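Local coordinates for separin (Saccharomyces cerevisiae, PDB 5U1T), which cleaves the SCC1 subunit of cohesin at the onset of anaphase, as a caspase-like cysteine protease that securin holds inactive for most of the cell cycle, at residues F617-K622 against E869-S874; I581-I586 against D621-E626. One frame throughout, in Å; residues are numbered along the deposited sequence.

Contact 1: residues F617-K622 against E869-S874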
ATOM      1  N   PHE A 617      -3.728  -0.343   8.769  1.00 52.54           N
ATOM      2  CA  PHE A 617      -3.303  -1.476   7.970  1.00 50.55           C
ATOM      3  C   PHE A 617      -3.919  -2.780   8.486  1.00 50.90           C
ATOM      4  O   PHE A 617      -4.045  -3.745   7.732  1.00 53.24           O
ATOM      5  CB  PHE A 617      -1.777  -1.525   7.960  1.00 48.98           C
ATOM      6  CG  PHE A 617      -1.179  -2.780   7.372  1.00 47.73           C
ATOM      7  CD1 PHE A 617      -0.909  -3.885   8.180  1.00 46.72           C
ATOM      8  CD2 PHE A 617      -0.813  -2.826   6.044  1.00 45.61           C
ATOM      9  CE1 PHE A 617      -0.322  -5.020   7.661  1.00 47.41           C
ATOM     10  CE2 PHE A 617      -0.223  -3.958   5.522  1.00 49.21           C
ATOM     11  CZ  PHE A 617       0.010  -5.067   6.331  1.00 47.38           C
ATOM     12  N   ASN A 618      -4.314  -2.811   9.756  1.00 51.38           N
ATOM     13  CA  ASN A 618      -4.946  -4.007  10.315  1.00 52.40           C
ATOM     14  C   ASN A 618      -6.452  -3.853  10.452  1.00 53.50           C
ATOM     15  O   ASN A 618      -7.123  -4.723  11.014  1.00 50.55           O
ATOM     16  CB  ASN A 618      -4.341  -4.367  11.664  1.00 44.88           C
ATOM     17  CG  ASN A 618      -3.025  -5.083  11.524  1.00 52.80           C
ATOM     18  OD1 ASN A 618      -1.979  -4.586  11.958  1.00 53.27           O
ATOM     19  ND2 ASN A 618      -3.054  -6.255  10.898  1.00 53.52           N
ATOM     20  N   ASN A 619      -6.960  -2.747   9.913  1.00 49.59           N
ATOM     21  CA  ASN A 619      -8.380  -2.443   9.891  1.00 54.71           C
ATOM     22  C   ASN A 619      -8.957  -2.444  11.314  1.00 55.06           C
ATOM     23  O   ASN A 619      -9.974  -3.051  11.585  1.00 57.92           O
ATOM     24  CB  ASN A 619      -9.143  -3.432   8.981  1.00 52.42           C
ATOM     25  CG  ASN A 619      -8.467  -3.638   7.609  1.00 58.19           C
ATOM     26  OD1 ASN A 619      -8.462  -2.740   6.756  1.00 59.18           O
ATOM     27  ND2 ASN A 619      -7.907  -4.834   7.394  1.00 56.09           N
ATOM     28  N   PHE A 620      -8.294  -1.758  12.233  1.00 59.91           N
ATOM     29  CA  PHE A 620      -8.810  -1.632  13.591  1.00 56.44           C
ATOM     30  C   PHE A 620      -9.641  -0.367  13.623  1.00 55.14           C
ATOM     31  O   PHE A 620      -9.459   0.475  14.501  1.00 60.17           O
ATOM     32  CB  PHE A 620      -7.687  -1.551  14.628  1.00 50.21           C
ATOM     33  CG  PHE A 620      -7.075  -2.871  14.999  1.00 53.58           C
ATOM     34  CD1 PHE A 620      -7.020  -3.924  14.105  1.00 52.24           C
ATOM     35  CD2 PHE A 620      -6.534  -3.055  16.260  1.00 53.78           C
ATOM     36  CE1 PHE A 620      -6.430  -5.138  14.467  1.00 52.61           C
ATOM     37  CE2 PHE A 620      -5.948  -4.265  16.617  1.00 53.49           C
ATOM     38  CZ  PHE A 620      -5.898  -5.304  15.719  1.00 50.99           C
ATOM     39  N   ASP A 621     -10.545  -0.236  12.660  1.00 52.47           N
ATOM     40  CA  ASP A 621     -11.162   1.043  12.330  1.00 49.28           C
ATOM     41  C   ASP A 621     -11.873   1.746  13.502  1.00 52.40           C
ATOM     42  O   ASP A 621     -11.963   2.977  13.526  1.00 55.30           O
ATOM     43  CB  ASP A 621     -12.139   0.843  11.161  1.00 52.99           C
ATOM     44  CG  ASP A 621     -11.512   0.075   9.987  1.00 60.17           C
ATOM     45  OD1 ASP A 621     -10.322   0.302   9.672  1.00 60.32           O
ATOM     46  OD2 ASP A 621     -12.207  -0.771   9.373  1.00 64.49           O
ATOM     47  N   LYS A 622     -12.370   0.977  14.467  1.00 48.61           N
ATOM     48  CA  LYS A 622     -13.046   1.537  15.633  1.00 53.96           C
ATOM     49  C   LYS A 622     -12.041   2.306  16.505  1.00 57.46           C
ATOM     50  O   LYS A 622     -12.239   3.483  16.835  1.00 55.61           O
ATOM     51  CB  LYS A 622     -13.708   0.419  16.437  1.00 49.02           C
ATOM     52  CG  LYS A 622     -14.664   0.860  17.522  1.00 48.39           C
ATOM     53  CD  LYS A 622     -15.232  -0.359  18.236  1.00 55.34           C
ATOM     54  CE  LYS A 622     -16.745  -0.272  18.441  1.00 63.78           C
ATOM     55  NZ  LYS A 622     -17.183   0.705  19.515  1.00 73.27           N
ATOM     56  N   GLU A 869     -12.250  -9.191  17.413  1.00 61.09           N
ATOM     57  CA  GLU A 869     -13.112  -8.127  17.939  1.00 57.16           C
ATOM     58  C   GLU A 869     -12.739  -6.741  17.422  1.00 57.07           C
ATOM     59  O   GLU A 869     -13.570  -5.848  17.420  1.00 66.06           O
ATOM     60  CB  GLU A 869     -13.093  -8.101  19.471  1.00 63.66           C
ATOM     61  CG  GLU A 869     -13.180  -9.471  20.129  1.00 73.52           C
ATOM     62  CD  GLU A 869     -14.278  -9.564  21.203  1.00 89.89           C
ATOM     63  OE1 GLU A 869     -13.960  -9.358  22.416  1.00 90.45           O
ATOM     64  OE2 GLU A 869     -15.452  -9.864  20.834  1.00 90.80           O
ATOM     65  N   ALA A 870     -11.504  -6.551  16.977  1.00 55.05           N
ATOM     66  CA  ALA A 870     -11.078  -5.225  16.528  1.00 57.81           C
ATOM     67  C   ALA A 870     -11.299  -4.980  15.028  1.00 59.05           C
ATOM     68  O   ALA A 870     -11.635  -3.864  14.609  1.00 55.51           O
ATOM     69  CB  ALA A 870      -9.613  -5.007  16.877  1.00 61.90           C
ATOM     70  N   ASP A 871     -11.091  -6.026  14.229  1.00 56.28           N
ATOM     71  CA  ASP A 871     -11.274  -5.966  12.775  1.00 57.72           C
ATOM     72  C   ASP A 871     -12.623  -6.563  12.293  1.00 54.32           C
ATOM     73  O   ASP A 871     -12.703  -7.750  11.967  1.00 53.95           O
ATOM     74  CB  ASP A 871     -10.119  -6.688  12.088  1.00 47.24           C
ATOM     75  CG  ASP A 871     -10.126  -6.501  10.593  1.00 55.67           C
ATOM     76  OD1 ASP A 871     -11.075  -5.884  10.056  1.00 58.00           O
ATOM     77  OD2 ASP A 871      -9.172  -6.983   9.943  1.00 62.17           O
ATOM     78  N   ILE A 872     -13.662  -5.735  12.223  1.00 51.09           N
ATOM     79  CA  ILE A 872     -14.996  -6.246  11.904  1.00 59.01           C
ATOM     80  C   ILE A 872     -15.078  -6.688  10.436  1.00 52.41           C
ATOM     81  O   ILE A 872     -15.733  -7.669  10.133  1.00 56.13           O
ATOM     82  CB  ILE A 872     -16.118  -5.211  12.214  1.00 52.03           C
ATOM     83  CG1 ILE A 872     -17.501  -5.833  11.985  1.00 58.11           C
ATOM     84  CG2 ILE A 872     -15.978  -3.956  11.378  1.00 50.28           C
ATOM     85  CD1 ILE A 872     -17.713  -7.175  12.673  1.00 58.50           C
ATOM     86  N   THR A 873     -14.379  -5.995   9.545  1.00 50.70           N
ATOM     87  CA  THR A 873     -14.402  -6.355   8.141  1.00 45.90           C
ATOM     88  C   THR A 873     -13.683  -7.697   7.874  1.00 56.62           C
ATOM     89  O   THR A 873     -14.107  -8.442   6.990  1.00 61.28           O
ATOM     90  CB  THR A 873     -13.819  -5.224   7.248  1.00 41.67           C
ATOM     91  OG1 THR A 873     -12.471  -4.943   7.610  1.00 53.04           O
ATOM     92  CG2 THR A 873     -14.623  -3.952   7.399  1.00 47.26           C
ATOM     93  N   SER A 874     -12.643  -8.048   8.630  1.00 56.65           N
ATOM     94  CA  SER A 874     -12.086  -9.396   8.511  1.00 53.18           C
ATOM     95  C   SER A 874     -12.971 -10.458   9.160  1.00 53.32           C
ATOM     96  O   SER A 874     -12.960 -11.612   8.738  1.00 55.72           O
ATOM     97  CB  SER A 874     -10.695  -9.499   9.136  1.00 56.78           C
ATOM     98  OG  SER A 874      -9.702  -8.940   8.315  1.00 55.16           O
TER
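Ala870 sets its methyl squarely on the ring of Phe620: CB of Ala870 stands 3.6 Å from the centroid of that ring and only 7° off its normal, a CH-pi contact in which the ring carbons lie at nearly equal distances from the methyl. With CG beside the backbone N, opposite the carbonyl carbon, chi1 of Phe620 (-80°) places the ring, and chi2 sets how its plane is turned. Next to this contact the carboxylate of Asp871 runs alongside the Asn619 side chain, both pointing the same way, with amide and carboxylate planes 40° apart. Asp871 OD1 comes within 3.3 Å of Asn619 CB, and Asp871 CA makes a CA-H...O contact of 3.4 Å to Asn619 O. Two chain turns thus meet here, each leading into a helix. Asn619, with positive phi, is the C-prime residue of the Schellman motif that ends helix 602-617, and Phe620 is the N-cap of helix 621-633; Asp871 is the N-cap of helix 872-881. The Asp871 carboxylate is held within its own segment: Ser874 N gives OD1 of Asp871 a capping bond of 3.0 Å from above the carboxylate plane, Thr873 OG1 reaches the syn lone pair of the same oxygen, and Ser874 OG binds Asp871 OD2 at 2.6 Å. Arg834 of helix 829-845 bonds Ser874 OG and forms a long, weak ion pair with Asp871. Tyr895 OH joins the two sides indirectly, bonded both to Ala870 O and to Lys622 N, while Asp621 OD2 pairs with Ser655 OG.

Contact 2: residues I581-I586 against D621-E626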
ATOM      1  N   ILE A 581      -2.427  -1.695  23.783  1.00 56.75           N
ATOM      2  CA  ILE A 581      -1.649  -0.466  23.864  1.00 56.47           C
ATOM      3  C   ILE A 581      -2.319   0.750  23.218  1.00 55.38           C
ATOM      4  O   ILE A 581      -2.041   1.871  23.615  1.00 60.61           O
ATOM      5  CB  ILE A 581      -0.219  -0.648  23.258  1.00 55.20           C
ATOM      6  CG1 ILE A 581      -0.249  -0.775  21.746  1.00 54.51           C
ATOM      7  CG2 ILE A 581       0.480  -1.852  23.871  1.00 59.46           C
ATOM      8  CD1 ILE A 581       1.084  -1.109  21.155  1.00 53.97           C
ATOM      9  N   THR A 582      -3.211   0.563  22.256  1.00 56.72           N
ATOM     10  CA  THR A 582      -3.953   1.707  21.729  1.00 55.30           C
ATOM     11  C   THR A 582      -4.893   2.233  22.806  1.00 57.72           C
ATOM     12  O   THR A 582      -5.125   3.434  22.920  1.00 55.38           O
ATOM     13  CB  THR A 582      -4.774   1.362  20.466  1.00 54.01           C
ATOM     14  OG1 THR A 582      -3.951   0.661  19.529  1.00 52.70           O
ATOM     15  CG2 THR A 582      -5.304   2.625  19.810  1.00 48.39           C
ATOM     16  N   LYS A 583      -5.431   1.331  23.612  1.00 55.08           N
ATOM     17  CA  LYS A 583      -6.333   1.757  24.661  1.00 53.51           C
ATOM     18  C   LYS A 583      -5.561   2.406  25.777  1.00 60.55           C
ATOM     19  O   LYS A 583      -5.972   3.448  26.297  1.00 61.81           O
ATOM     20  CB  LYS A 583      -7.145   0.583  25.180  1.00 60.10           C
ATOM     21  CG  LYS A 583      -8.529   0.562  24.582  1.00 54.82           C
ATOM     22  CD  LYS A 583      -9.041  -0.837  24.363  1.00 62.19           C
ATOM     23  CE  LYS A 583     -10.305  -0.797  23.481  1.00 73.33           C
ATOM     24  NZ  LYS A 583     -11.336   0.221  23.961  1.00 68.85           N
ATOM     25  N   LEU A 584      -4.435   1.792  26.132  1.00 59.42           N
ATOM     26  CA  LEU A 584      -3.537   2.344  27.138  1.00 57.77           C
ATOM     27  C   LEU A 584      -3.130   3.762  26.804  1.00 56.30           C
ATOM     28  O   LEU A 584      -3.195   4.652  27.655  1.00 53.41           O
ATOM     29  CB  LEU A 584      -2.296   1.474  27.283  1.00 57.65           C
ATOM     30  CG  LEU A 584      -2.494   0.449  28.384  1.00 53.33           C
ATOM     31  CD1 LEU A 584      -1.449  -0.622  28.308  1.00 52.09           C
ATOM     32  CD2 LEU A 584      -2.450   1.181  29.696  1.00 54.45           C
ATOM     33  N   TYR A 585      -2.735   3.964  25.555  1.00 50.46           N
ATOM     34  CA  TYR A 585      -2.285   5.266  25.111  1.00 54.03           C
ATOM     35  C   TYR A 585      -3.395   6.294  25.177  1.00 57.98           C
ATOM     36  O   TYR A 585      -3.157   7.434  25.580  1.00 60.26           O
ATOM     37  CB  TYR A 585      -1.728   5.187  23.693  1.00 56.38           C
ATOM     38  CG  TYR A 585      -1.254   6.512  23.148  1.00 56.20           C
ATOM     39  CD1 TYR A 585      -0.107   7.114  23.638  1.00 57.51           C
ATOM     40  CD2 TYR A 585      -1.948   7.149  22.128  1.00 55.14           C
ATOM     41  CE1 TYR A 585       0.324   8.323  23.141  1.00 57.33           C
ATOM     42  CE2 TYR A 585      -1.527   8.348  21.621  1.00 59.77           C
ATOM     43  CZ  TYR A 585      -0.383   8.939  22.130  1.00 62.96           C
ATOM     44  OH  TYR A 585       0.039  10.150  21.625  1.00 54.38           O
ATOM     45  N   ILE A 586      -4.609   5.895  24.807  1.00 60.75           N
ATOM     46  CA  ILE A 586      -5.729   6.824  24.823  1.00 59.99           C
ATOM     47  C   ILE A 586      -6.114   7.211  26.252  1.00 64.69           C
ATOM     48  O   ILE A 586      -6.345   8.387  26.535  1.00 71.10           O
ATOM     49  CB  ILE A 586      -6.972   6.250  24.100  1.00 63.66           C
ATOM     50  CG1 ILE A 586      -6.715   6.123  22.595  1.00 63.02           C
ATOM     51  CG2 ILE A 586      -8.207   7.129  24.337  1.00 57.70           C
ATOM     52  CD1 ILE A 586      -7.928   5.639  21.827  1.00 62.53           C
ATOM     53  N   ASP A 621     -10.545  -0.236  12.660  1.00 52.47           N
ATOM     54  CA  ASP A 621     -11.162   1.043  12.330  1.00 49.28           C
ATOM     55  C   ASP A 621     -11.873   1.746  13.502  1.00 52.40           C
ATOM     56  O   ASP A 621     -11.963   2.977  13.526  1.00 55.30           O
ATOM     57  CB  ASP A 621     -12.139   0.843  11.161  1.00 52.99           C
ATOM     58  CG  ASP A 621     -11.512   0.075   9.987  1.00 60.17           C
ATOM     59  OD1 ASP A 621     -10.322   0.302   9.672  1.00 60.32           O
ATOM     60  OD2 ASP A 621     -12.207  -0.771   9.373  1.00 64.49           O
ATOM     61  N   LYS A 622     -12.370   0.977  14.467  1.00 48.61           N
ATOM     62  CA  LYS A 622     -13.046   1.537  15.633  1.00 53.96           C
ATOM     63  C   LYS A 622     -12.041   2.306  16.505  1.00 57.46           C
ATOM     64  O   LYS A 622     -12.239   3.483  16.835  1.00 55.61           O
ATOM     65  CB  LYS A 622     -13.708   0.419  16.437  1.00 49.02           C
ATOM     66  CG  LYS A 622     -14.664   0.860  17.522  1.00 48.39           C
ATOM     67  CD  LYS A 622     -15.232  -0.359  18.236  1.00 55.34           C
ATOM     68  CE  LYS A 622     -16.745  -0.272  18.441  1.00 63.78           C
ATOM     69  NZ  LYS A 622     -17.183   0.705  19.515  1.00 73.27           N
ATOM     70  N   LEU A 623     -10.965   1.611  16.867  1.00 58.18           N
ATOM     71  CA  LEU A 623      -9.849   2.191  17.604  1.00 60.10           C
ATOM     72  C   LEU A 623      -9.275   3.370  16.836  1.00 55.72           C
ATOM     73  O   LEU A 623      -9.016   4.419  17.410  1.00 58.42           O
ATOM     74  CB  LEU A 623      -8.761   1.136  17.871  1.00 52.94           C
ATOM     75  CG  LEU A 623      -9.164   0.107  18.933  1.00 48.83           C
ATOM     76  CD1 LEU A 623      -8.130  -0.992  19.083  1.00 51.34           C
ATOM     77  CD2 LEU A 623      -9.422   0.793  20.251  1.00 47.61           C
ATOM     78  N   SER A 624      -9.100   3.202  15.533  1.00 53.50           N
ATOM     79  CA  SER A 624      -8.646   4.310  14.707  1.00 53.56           C
ATOM     80  C   SER A 624      -9.510   5.565  14.895  1.00 52.89           C
ATOM     81  O   SER A 624      -8.978   6.659  15.083  1.00 53.25           O
ATOM     82  CB  SER A 624      -8.604   3.897  13.231  1.00 45.53           C
ATOM     83  OG  SER A 624      -7.463   3.099  12.965  1.00 55.99           O
ATOM     84  N   ILE A 625     -10.833   5.410  14.867  1.00 55.57           N
ATOM     85  CA  ILE A 625     -11.724   6.568  15.004  1.00 58.99           C
ATOM     86  C   ILE A 625     -11.568   7.190  16.394  1.00 56.51           C
ATOM     87  O   ILE A 625     -11.473   8.409  16.536  1.00 57.85           O
ATOM     88  CB  ILE A 625     -13.217   6.189  14.732  1.00 53.45           C
ATOM     89  CG1 ILE A 625     -13.393   5.855  13.252  1.00 59.20           C
ATOM     90  CG2 ILE A 625     -14.154   7.318  15.064  1.00 46.34           C
ATOM     91  CD1 ILE A 625     -14.718   5.214  12.909  1.00 56.54           C
ATOM     92  N   GLU A 626     -11.512   6.350  17.416  1.00 52.91           N
ATOM     93  CA  GLU A 626     -11.484   6.857  18.771  1.00 58.17           C
ATOM     94  C   GLU A 626     -10.157   7.573  19.074  1.00 65.59           C
ATOM     95  O   GLU A 626     -10.140   8.664  19.666  1.00 64.54           O
ATOM     96  CB  GLU A 626     -11.722   5.727  19.754  1.00 53.84           C
ATOM     97  CG  GLU A 626     -11.588   6.187  21.172  1.00 68.05           C
ATOM     98  CD  GLU A 626     -11.459   5.030  22.113  1.00 73.93           C
ATOM     99  OE1 GLU A 626     -11.698   3.885  21.638  1.00 69.72           O
ATOM    100  OE2 GLU A 626     -11.120   5.270  23.300  1.00 68.72           O
TER
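Leu623 and Lys583 meet through carbon alone, CD2 of Leu623 lying 3.7 Å from CE of Lys583, with the two side chains crossing at about a right angle. The lysine gets there by bending: a kink at chi2 (146°) helps bring CE to the leucine from a CB that starts out beside the interface, and a second bend, at chi4, sets only the direction of NZ. Its ammonium stays short of a salt bridge, NZ of Lys583 standing 4.4 Å from OE1 of Glu626. The segments belong to helices 578-590 and 621-633, which run nearly parallel here, 14° apart with axes 10.8 Å from each other, in the all-helical part of separase; helix 602-617 lies between them in sequence, and its Leu611 and Leu615 also touch Thr582. One turn on, Glu626 sends CG away from its backbone N (chi1 175°) and extends onward, so that its carboxylate lies against Ile586: CD1 of Ile586 is 3.5 Å from OE2 of Glu626, and CG2 packs on the same oxygen. Thr582 faces Leu623 with its methyl, CG2 of Thr582 being 4.2 Å from CB of Leu623, while its hydroxyl turns back to Leu578 O in its own helix.

Helix 621-633 serves both contacts: its first turn and the loop before it meet 869-874 in contact 1, and its opening two turns lie along helix 578-590 in contact 2, the centres being 11 Å apart. Contact 1 joins parts 247 residues apart, whereas contact 2 joins near neighbours in sequence. Both are largely buried, but contact 2 has a margin with the exposed Lys583 near the partly exposed Glu626, while contact 1 has no exposed residue among those touching. Their chemistry follows: at the helix ends of contact 1, capping bonds stay within 869-874 while methyl-ring and CA-H...O contacts span the segments; helix flanks give contact 2 aliphatic packing with a loose charge pair.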